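Local atomic coordinates of PrgX (Enterococcus faecalis, PDB entry 2AWI), a protein that acts as the receptor for the peptide sex pheromone cCF10 and, as a repressor that probably binds DNA, regulates conjugation. Residues K195-T199 against E235-L239; S201-R205 against K282-E287; L104-F110 against D137-Y142. The protein carries 1 engineered substitution. All blocks are in the same frame, centred on the assembly; numbering follows the deposited sequence.

Contact 1. Residues K195-T199 against E235-L239; sequences KNALT and EINYL
In the C-terminal TPR region, Lys195, Leu198 and Thr199 of helix 184-203 meet Glu235, Ile236 and Leu239 of helix 230-248. This is the side-by-side helix packing of an alpha-helical repeat fold. The two segments run in nearly the same direction, 24° apart, with axes 10.2 Å apart at closest approach. Leu198 and Leu239 lie alongside each other, pointing opposite ways. Leu198 CG lies 3.7 Å from Leu239 CD1, and Leu198 CD2 also reaches Ile236 CG2 at 4.0 Å. Helix 207-220 packs on Leu198 and Ile236 as well and extends this apolar layer. Beside it, Lys195 lays its aliphatic chain across its neighbours. Its CG touches Ile236 CG1, and its CD lies 3.7 Å from Glu235 OE1. The ammonium group stays with its own helix, where Lys195 NZ donates to Asn196 OD1 at 2.8 Å, the side chain of the next residue. Lys195 NZ is 4.4 Å from Glu235 OE1, too far for a salt bridge. Thr199 OG1 sits beside its own backbone N (chi1 -61°), within reach of the preceding turn. It donates to Lys195 O at 2.8 Å, from the opposite face of that carbonyl to Thr199 N. A water lies within hydrogen-bonding distance of both Thr199 OG1 and Glu235 OE2. No direct hydrogen bond crosses between the segments. The join thus rests on leucine and isoleucine side chains and the aliphatic part of Lys195, with a water link and a probably modest charge attraction at its polar margin.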
loop_
_atom_site.group_PDB
_atom_site.type_symbol
_atom_site.label_atom_id
_atom_site.label_comp_id
_atom_site.label_asym_id
_atom_site.label_seq_id
_atom_site.Cartn_x
_atom_site.Cartn_y
_atom_site.Cartn_z
ATOM N N LYS A 195 21.801 5.902 18.590
ATOM C CA LYS A 195 21.414 5.702 17.202
ATOM C C LYS A 195 22.578 5.151 16.385
ATOM O O LYS A 195 22.413 4.195 15.626
ATOM C CB LYS A 195 20.910 7.020 16.608
ATOM C CG LYS A 195 20.251 6.894 15.237
ATOM C CD LYS A 195 21.253 7.064 14.112
ATOM C CE LYS A 195 21.821 8.478 14.089
ATOM N NZ LYS A 195 22.847 8.670 13.020
ATOM N N ASN A 196 23.754 5.751 16.542
ATOM C CA ASN A 196 24.925 5.296 15.809
ATOM C C ASN A 196 25.359 3.914 16.269
ATOM O O ASN A 196 25.743 3.070 15.459
ATOM C CB ASN A 196 26.091 6.276 15.973
ATOM C CG ASN A 196 25.843 7.590 15.270
ATOM O OD1 ASN A 196 25.058 7.660 14.327
ATOM N ND2 ASN A 196 26.525 8.637 15.712
ATOM N N ALA A 197 25.292 3.682 17.573
ATOM C CA ALA A 197 25.684 2.392 18.115
ATOM C C ALA A 197 24.731 1.307 17.632
ATOM O O ALA A 197 25.167 0.218 17.266
ATOM C CB ALA A 197 25.693 2.442 19.639
ATOM N N LEU A 198 23.435 1.613 17.623
ATOM C CA LEU A 198 22.422 0.647 17.195
ATOM C C LEU A 198 22.492 0.327 15.704
ATOM O O LEU A 198 22.191 -0.790 15.286
ATOM C CB LEU A 198 21.021 1.154 17.552
ATOM C CG LEU A 198 19.834 0.328 17.050
ATOM C CD1 LEU A 198 20.018 -1.122 17.437
ATOM C CD2 LEU A 198 18.540 0.873 17.630
ATOM N N THR A 199 22.889 1.308 14.904
ATOM C CA THR A 199 23.005 1.109 13.467
ATOM C C THR A 199 24.099 0.074 13.223
ATOM O O THR A 199 23.921 -0.878 12.468
ATOM C CB THR A 199 23.384 2.431 12.752
ATOM O OG1 THR A 199 22.360 3.409 12.984
ATOM C CG2 THR A 199 23.542 2.209 11.255
ATOM N N GLU A 235 14.076 6.723 13.027
ATOM C CA GLU A 235 15.144 5.875 12.524
ATOM C C GLU A 235 15.420 4.689 13.445
ATOM O O GLU A 235 15.567 3.556 12.983
ATOM C CB GLU A 235 16.414 6.703 12.335
ATOM C CG GLU A 235 17.621 5.910 11.878
ATOM C CD GLU A 235 18.724 6.817 11.387
ATOM O OE1 GLU A 235 18.665 8.025 11.703
ATOM O OE2 GLU A 235 19.645 6.328 10.693
ATOM N N ILE A 236 15.488 4.966 14.743
ATOM C CA ILE A 236 15.724 3.930 15.739
ATOM C C ILE A 236 14.581 2.919 15.735
ATOM O O ILE A 236 14.804 1.722 15.924
ATOM C CB ILE A 236 15.875 4.548 17.147
ATOM C CG1 ILE A 236 17.270 5.165 17.278
ATOM C CG2 ILE A 236 15.628 3.499 18.229
ATOM C CD1 ILE A 236 17.539 5.798 18.626
ATOM N N ASN A 237 13.360 3.403 15.509
ATOM C CA ASN A 237 12.187 2.532 15.469
ATOM C C ASN A 237 12.246 1.658 14.216
ATOM O O ASN A 237 11.663 0.575 14.171
ATOM C CB ASN A 237 10.904 3.367 15.472
ATOM C CG ASN A 237 9.697 2.582 15.956
ATOM O OD1 ASN A 237 9.129 1.768 15.222
ATOM N ND2 ASN A 237 9.304 2.816 17.208
ATOM N N TYR A 238 12.946 2.142 13.194
ATOM C CA TYR A 238 13.108 1.387 11.962
ATOM C C TYR A 238 14.136 0.281 12.219
ATOM O O TYR A 238 14.023 -0.821 11.688
ATOM C CB TYR A 238 13.583 2.305 10.827
ATOM C CG TYR A 238 14.498 1.633 9.821
ATOM C CD1 TYR A 238 15.880 1.663 9.979
ATOM C CD2 TYR A 238 13.979 0.942 8.730
ATOM C CE1 TYR A 238 16.726 1.022 9.074
ATOM C CE2 TYR A 238 14.813 0.296 7.820
ATOM C CZ TYR A 238 16.184 0.339 7.999
ATOM O OH TYR A 238 17.012 -0.303 7.105
ATOM N N LEU A 239 15.139 0.588 13.037
ATOM C CA LEU A 239 16.171 -0.378 13.369
ATOM C C LEU A 239 15.559 -1.443 14.271
ATOM O O LEU A 239 15.970 -2.598 14.257
ATOM C CB LEU A 239 17.346 0.324 14.060
ATOM C CG LEU A 239 18.177 1.192 13.106
ATOM C CD1 LEU A 239 19.069 2.162 13.886
ATOM C CD2 LEU A 239 19.009 0.284 12.211
HETATM O O HOH W 1 20.625 3.770 10.800
#

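Contact 2. Residues S201-R205 against K282-E287; sequences SIMNR and KISAKE
Ile202 and Met203, at the end of helix 184-203, pack against Ile283 in the last turns of helix 270-286. The first helix ends in a Schellman motif. Arg205, with positive phi, is its C-prime residue. Arg205 N bonds to Ile202 O, and the backbone N of the next residue bonds to Ser201 O. The tight apolar part of the contact centres on one methyl group, Ile283 CD1. It lies 3.7 Å from Ile202 CG2 and 3.6 Å from CE of Met203, which is a selenomethionine. The Ile202 and Ile283 side chains meet nearly perpendicular to each other. The Met203 chain folds at chi2 (64°), which turns its CE to face Lys282 CB as well, also at 3.6 Å. Ile242 of helix 230-248 packs on both Ile202 and Ile283, and Leu239 on Ile202.

The solvent side, formed by Lys282 and Lys286, is looser. Lys282 touches through CB, and the rest of its extended chain leads away. Lys286 is exposed, yet its NZ comes within 2.7 Å of Met203 O, near the helix end.

The salt bridge of Arg205 and Glu287 is a second tight part, and a polar one. Lys249 also forms a salt bridge with Glu287 OE1, so the carboxylate has two positively charged partners. This would be expected to stabilise its charged form. Arg205 grips the carboxylate side-on, with the two planes 25° apart. NE of Arg205 reaches Glu287 OE2 at 2.7 Å with an N-H...O angle of 169°, and Arg205 NH2 reaches Glu287 OE1 at 2.9 Å.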
loop_
_atom_site.group_PDB
_atom_site.type_symbol
_atom_site.label_atom_id
_atom_site.label_comp_id
_atom_site.label_asym_id
_atom_site.label_seq_id
_atom_site.Cartn_x
_atom_site.Cartn_y
_atom_site.Cartn_z
ATOM N N SER A 201 25.282 -2.090 15.369
ATOM C CA SER A 201 24.894 -3.369 15.947
ATOM C C SER A 201 24.017 -4.213 15.038
ATOM O O SER A 201 24.173 -5.435 14.985
ATOM C CB SER A 201 24.186 -3.141 17.276
ATOM O OG SER A 201 25.077 -2.522 18.183
ATOM N N ILE A 202 23.086 -3.560 14.343
ATOM C CA ILE A 202 22.184 -4.248 13.430
ATOM C C ILE A 202 22.962 -4.722 12.206
ATOM O O ILE A 202 22.707 -5.800 11.674
ATOM C CB ILE A 202 21.030 -3.316 12.966
ATOM C CG1 ILE A 202 20.044 -3.096 14.109
ATOM C CG2 ILE A 202 20.296 -3.921 11.780
ATOM C CD1 ILE A 202 19.354 -4.360 14.567
HETATM N N MSE A 203 23.918 -3.911 11.772
HETATM C CA MSE A 203 24.727 -4.238 10.604
HETATM C C MSE A 203 25.635 -5.457 10.842
HETATM O O MSE A 203 26.022 -6.137 9.894
HETATM C CB MSE A 203 25.566 -3.020 10.205
HETATM C CG MSE A 203 25.906 -2.953 8.727
HETATM SE SE MSE A 203 24.329 -2.759 7.608
HETATM C CE MSE A 203 24.309 -4.538 6.832
ATOM N N ASN A 204 25.971 -5.724 12.103
ATOM C CA ASN A 204 26.816 -6.862 12.453
ATOM C C ASN A 204 25.951 -7.977 13.014
ATOM O O ASN A 204 26.444 -8.886 13.679
ATOM C CB ASN A 204 27.853 -6.477 13.511
ATOM C CG ASN A 204 28.788 -5.389 13.047
ATOM O OD1 ASN A 204 29.067 -5.264 11.854
ATOM N ND2 ASN A 204 29.297 -4.605 13.993
ATOM N N ARG A 205 24.656 -7.888 12.752
ATOM C CA ARG A 205 23.687 -8.869 13.223
ATOM C C ARG A 205 23.875 -9.231 14.695
ATOM O O ARG A 205 23.473 -10.308 15.138
ATOM C CB ARG A 205 23.741 -10.128 12.354
ATOM C CG ARG A 205 22.457 -10.940 12.385
ATOM C CD ARG A 205 22.425 -11.991 11.299
ATOM N NE ARG A 205 21.057 -12.381 10.965
ATOM C CZ ARG A 205 20.222 -13.002 11.794
ATOM N NH1 ARG A 205 20.611 -13.313 13.018
ATOM N NH2 ARG A 205 18.995 -13.312 11.395
ATOM N N LYS A 282 21.611 -4.170 2.201
ATOM C CA LYS A 282 22.665 -5.045 2.692
ATOM C C LYS A 282 22.103 -6.020 3.718
ATOM O O LYS A 282 22.467 -7.197 3.734
ATOM C CB LYS A 282 23.794 -4.209 3.293
ATOM C CG LYS A 282 24.410 -3.239 2.290
ATOM C CD LYS A 282 25.538 -2.418 2.893
ATOM C CE LYS A 282 26.112 -1.444 1.865
ATOM N NZ LYS A 282 27.289 -0.677 2.379
ATOM N N ILE A 283 21.208 -5.532 4.567
ATOM C CA ILE A 283 20.592 -6.380 5.574
ATOM C C ILE A 283 19.890 -7.527 4.853
ATOM O O ILE A 283 20.122 -8.699 5.150
ATOM C CB ILE A 283 19.528 -5.610 6.394
ATOM C CG1 ILE A 283 20.170 -4.436 7.140
ATOM C CG2 ILE A 283 18.858 -6.552 7.382
ATOM C CD1 ILE A 283 21.069 -4.847 8.288
ATOM N N SER A 284 19.036 -7.168 3.896
ATOM C CA SER A 284 18.268 -8.135 3.114
ATOM C C SER A 284 19.118 -9.175 2.385
ATOM O O SER A 284 18.731 -10.339 2.283
ATOM C CB SER A 284 17.386 -7.401 2.099
ATOM O OG SER A 284 16.385 -6.644 2.756
ATOM N N ALA A 285 20.268 -8.755 1.869
ATOM C CA ALA A 285 21.153 -9.672 1.165
ATOM C C ALA A 285 21.673 -10.749 2.119
ATOM O O ALA A 285 21.583 -11.942 1.824
ATOM C CB ALA A 285 22.313 -8.902 0.542
ATOM N N LYS A 286 22.204 -10.329 3.265
ATOM C CA LYS A 286 22.731 -11.271 4.250
ATOM C C LYS A 286 21.671 -12.276 4.682
ATOM O O LYS A 286 21.989 -13.403 5.076
ATOM C CB LYS A 286 23.267 -10.517 5.473
ATOM C CG LYS A 286 24.481 -9.638 5.167
ATOM C CD LYS A 286 24.849 -8.704 6.325
ATOM C CE LYS A 286 25.199 -9.465 7.594
ATOM N NZ LYS A 286 25.724 -8.548 8.643
ATOM N N GLU A 287 20.407 -11.874 4.603
ATOM C CA GLU A 287 19.321 -12.764 4.991
ATOM C C GLU A 287 18.748 -13.485 3.772
ATOM O O GLU A 287 17.777 -14.236 3.881
ATOM C CB GLU A 287 18.216 -11.976 5.705
ATOM C CG GLU A 287 18.695 -11.210 6.928
ATOM C CD GLU A 287 19.248 -12.112 8.017
ATOM O OE1 GLU A 287 18.506 -12.987 8.506
ATOM O OE2 GLU A 287 20.427 -11.940 8.388
#

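Contact 3. Residues L104-F110 against D137-Y142; sequences LTSLQYF and DLKHLY
Leu104 and Asp137 mark the closest backbone approach, with their CA atoms 7.6 Å apart. Residues 104-106 form the turn that leads into helix 107-122, while 137-142 are the last residues of helix 128-142. The start of one helix therefore faces the end of the other. Ser106 is the N-cap of helix 107-122, and its OG accepts a weak bond from Tyr109 N.

Leu141 is central among the side chains. Its CD1 stands over one face of the Phe110 ring, 3.5 Å from the centroid and 13° off the normal. This is a CH-pi contact. Phe110 reaches across because its CG lies anti to the backbone N (chi1 -171°), so the ring extends toward helix 128-142. Further along the ring, Phe110 CZ meets Leu138 CD2 at 3.7 Å, and Phe110 CE1 meets Asp137 CB at 4.0 Å. The ring and the Asp137 carboxylate are almost perpendicular, 82° apart. The other branch of Leu141, CD2, touches Leu107 CD2 at 4.1 Å.

Leu104 closes the outer side. Its CD2 packs on Leu141 CG, while its CD1 lies over one face of the His140 imidazole, 4.4 Å from His140 ND1. That nitrogen is covered by the contact and has no hydrogen-bond partner in the model. Asp137 OD1 is held by a salt bridge to Arg103, and Tyr142 OH bonds to Asp152. A second subunit approaches the same turn: its Tyr17 OH bonds to Thr105 O, and its Leu15 packs on Leu107.

Two successive helices, joined by a short connection and packed through leucine and phenylalanine side chains, form a helical hairpin, the building element of TPR-like folds.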
loop_
_atom_site.group_PDB
_atom_site.type_symbol
_atom_site.label_atom_id
_atom_site.label_comp_id
_atom_site.label_asym_id
_atom_site.label_seq_id
_atom_site.Cartn_x
_atom_site.Cartn_y
_atom_site.Cartn_z
ATOM N N LEU A 104 44.743 15.915 24.387
ATOM C CA LEU A 104 44.331 15.533 25.734
ATOM C C LEU A 104 44.171 16.731 26.662
ATOM O O LEU A 104 43.879 16.573 27.848
ATOM C CB LEU A 104 45.335 14.548 26.340
ATOM C CG LEU A 104 45.527 13.203 25.633
ATOM C CD1 LEU A 104 46.554 12.359 26.393
ATOM C CD2 LEU A 104 44.203 12.477 25.557
ATOM N N THR A 105 44.372 17.926 26.115
ATOM C CA THR A 105 44.243 19.169 26.872
ATOM C C THR A 105 42.883 19.201 27.563
ATOM O O THR A 105 42.760 19.626 28.716
ATOM C CB THR A 105 44.346 20.394 25.938
ATOM O OG1 THR A 105 45.589 20.349 25.228
ATOM C CG2 THR A 105 44.267 21.690 26.740
ATOM N N SER A 106 41.862 18.749 26.841
ATOM C CA SER A 106 40.503 18.713 27.359
ATOM C C SER A 106 39.677 17.756 26.515
ATOM O O SER A 106 40.081 17.376 25.412
ATOM C CB SER A 106 39.872 20.110 27.306
ATOM O OG SER A 106 39.616 20.515 25.970
ATOM N N LEU A 107 38.517 17.373 27.040
ATOM C CA LEU A 107 37.627 16.472 26.335
ATOM C C LEU A 107 37.230 17.082 24.995
ATOM O O LEU A 107 37.028 16.365 24.020
ATOM C CB LEU A 107 36.392 16.189 27.184
ATOM C CG LEU A 107 36.691 15.459 28.496
ATOM C CD1 LEU A 107 35.421 15.346 29.318
ATOM C CD2 LEU A 107 37.274 14.080 28.203
ATOM N N GLN A 108 37.124 18.405 24.939
ATOM C CA GLN A 108 36.762 19.066 23.691
ATOM C C GLN A 108 37.852 18.809 22.657
ATOM O O GLN A 108 37.580 18.291 21.578
ATOM C CB GLN A 108 36.578 20.570 23.913
ATOM C CG GLN A 108 35.325 20.914 24.702
ATOM C CD GLN A 108 34.051 20.660 23.909
ATOM O OE1 GLN A 108 32.976 20.466 24.480
ATOM N NE2 GLN A 108 34.165 20.674 22.584
ATOM N N TYR A 109 39.091 19.159 22.991
ATOM C CA TYR A 109 40.206 18.936 22.074
ATOM C C TYR A 109 40.318 17.473 21.666
ATOM O O TYR A 109 40.698 17.165 20.535
ATOM C CB TYR A 109 41.525 19.407 22.696
ATOM C CG TYR A 109 41.775 20.886 22.498
ATOM C CD1 TYR A 109 42.007 21.405 21.224
ATOM C CD2 TYR A 109 41.729 21.772 23.573
ATOM C CE1 TYR A 109 42.184 22.773 21.024
ATOM C CE2 TYR A 109 41.905 23.143 23.385
ATOM C CZ TYR A 109 42.128 23.634 22.109
ATOM O OH TYR A 109 42.277 24.988 21.916
ATOM N N PHE A 110 39.991 16.559 22.572
ATOM C CA PHE A 110 40.064 15.159 22.192
ATOM C C PHE A 110 39.035 14.929 21.100
ATOM O O PHE A 110 39.323 14.298 20.085
ATOM C CB PHE A 110 39.771 14.233 23.372
ATOM C CG PHE A 110 40.046 12.787 23.073
ATOM C CD1 PHE A 110 41.319 12.384 22.679
ATOM C CD2 PHE A 110 39.034 11.837 23.153
ATOM C CE1 PHE A 110 41.581 11.053 22.367
ATOM C CE2 PHE A 110 39.284 10.500 22.842
ATOM C CZ PHE A 110 40.561 10.109 22.449
ATOM N N ASP A 137 45.253 6.665 25.212
ATOM C CA ASP A 137 44.507 7.902 25.418
ATOM C C ASP A 137 43.186 7.596 26.115
ATOM O O ASP A 137 42.834 8.234 27.102
ATOM C CB ASP A 137 44.225 8.586 24.077
ATOM C CG ASP A 137 45.476 9.167 23.435
ATOM O OD1 ASP A 137 45.384 9.621 22.275
ATOM O OD2 ASP A 137 46.546 9.178 24.087
ATOM N N LEU A 138 42.462 6.607 25.606
ATOM C CA LEU A 138 41.171 6.258 26.187
ATOM C C LEU A 138 41.273 5.892 27.664
ATOM O O LEU A 138 40.433 6.305 28.468
ATOM C CB LEU A 138 40.517 5.127 25.388
ATOM C CG LEU A 138 40.267 5.443 23.902
ATOM C CD1 LEU A 138 39.416 4.343 23.285
ATOM C CD2 LEU A 138 39.568 6.789 23.749
ATOM N N LYS A 139 42.307 5.131 28.022
ATOM C CA LYS A 139 42.520 4.737 29.412
ATOM C C LYS A 139 42.807 5.981 30.243
ATOM O O LYS A 139 42.261 6.160 31.330
ATOM C CB LYS A 139 43.695 3.761 29.523
ATOM C CG LYS A 139 43.386 2.349 29.056
ATOM C CD LYS A 139 44.607 1.453 29.185
ATOM C CE LYS A 139 44.264 -0.009 28.921
ATOM N NZ LYS A 139 43.665 -0.236 27.575
ATOM N N HIS A 140 43.663 6.847 29.719
ATOM C CA HIS A 140 44.014 8.072 30.414
ATOM C C HIS A 140 42.791 8.953 30.681
ATOM O O HIS A 140 42.697 9.606 31.723
ATOM C CB HIS A 140 45.048 8.846 29.602
ATOM C CG HIS A 140 45.418 10.163 30.201
ATOM N ND1 HIS A 140 44.597 11.268 30.130
ATOM C CD2 HIS A 140 46.512 10.551 30.893
ATOM C CE1 HIS A 140 45.172 12.281 30.753
ATOM N NE2 HIS A 140 46.336 11.873 31.225
ATOM N N LEU A 141 41.848 8.959 29.746
ATOM C CA LEU A 141 40.650 9.768 29.890
ATOM C C LEU A 141 39.531 9.099 30.680
ATOM O O LEU A 141 38.812 9.775 31.414
ATOM C CB LEU A 141 40.102 10.156 28.512
ATOM C CG LEU A 141 40.986 11.027 27.618
ATOM C CD1 LEU A 141 40.415 11.043 26.207
ATOM C CD2 LEU A 141 41.079 12.429 28.199
ATOM N N TYR A 142 39.386 7.781 30.549
ATOM C CA TYR A 142 38.283 7.100 31.223
ATOM C C TYR A 142 38.519 6.127 32.371
ATOM O O TYR A 142 37.554 5.661 32.965
ATOM C CB TYR A 142 37.399 6.430 30.165
ATOM C CG TYR A 142 36.701 7.443 29.285
ATOM C CD1 TYR A 142 35.648 8.214 29.786
ATOM C CD2 TYR A 142 37.145 7.698 27.983
ATOM C CE1 TYR A 142 35.062 9.216 29.021
ATOM C CE2 TYR A 142 36.564 8.698 27.209
ATOM C CZ TYR A 142 35.526 9.455 27.739
ATOM O OH TYR A 142 34.966 10.463 26.997
#

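Overall arrangement
From the N terminus, contact 3 comes first. Residues 104-110 meet 137-142, closing a loop of 26 residues that holds most of helices 107-122 and 128-142. It is complete before the other two begin. Contact 1 opens at 195 and contact 2 at 201, both on helix 184-203. Contact 1 closes at 235-239 on helix 230-248, and contact 2 closes later, at 282-287 at the end of helix 270-286. Their segments alternate, so these loops cross. The two also touch, at Leu239 O and Ile202 CD1. Together they tie three helices of the C-terminal part. Contact 3 stands apart, its centre about 27 Å from that of contact 1.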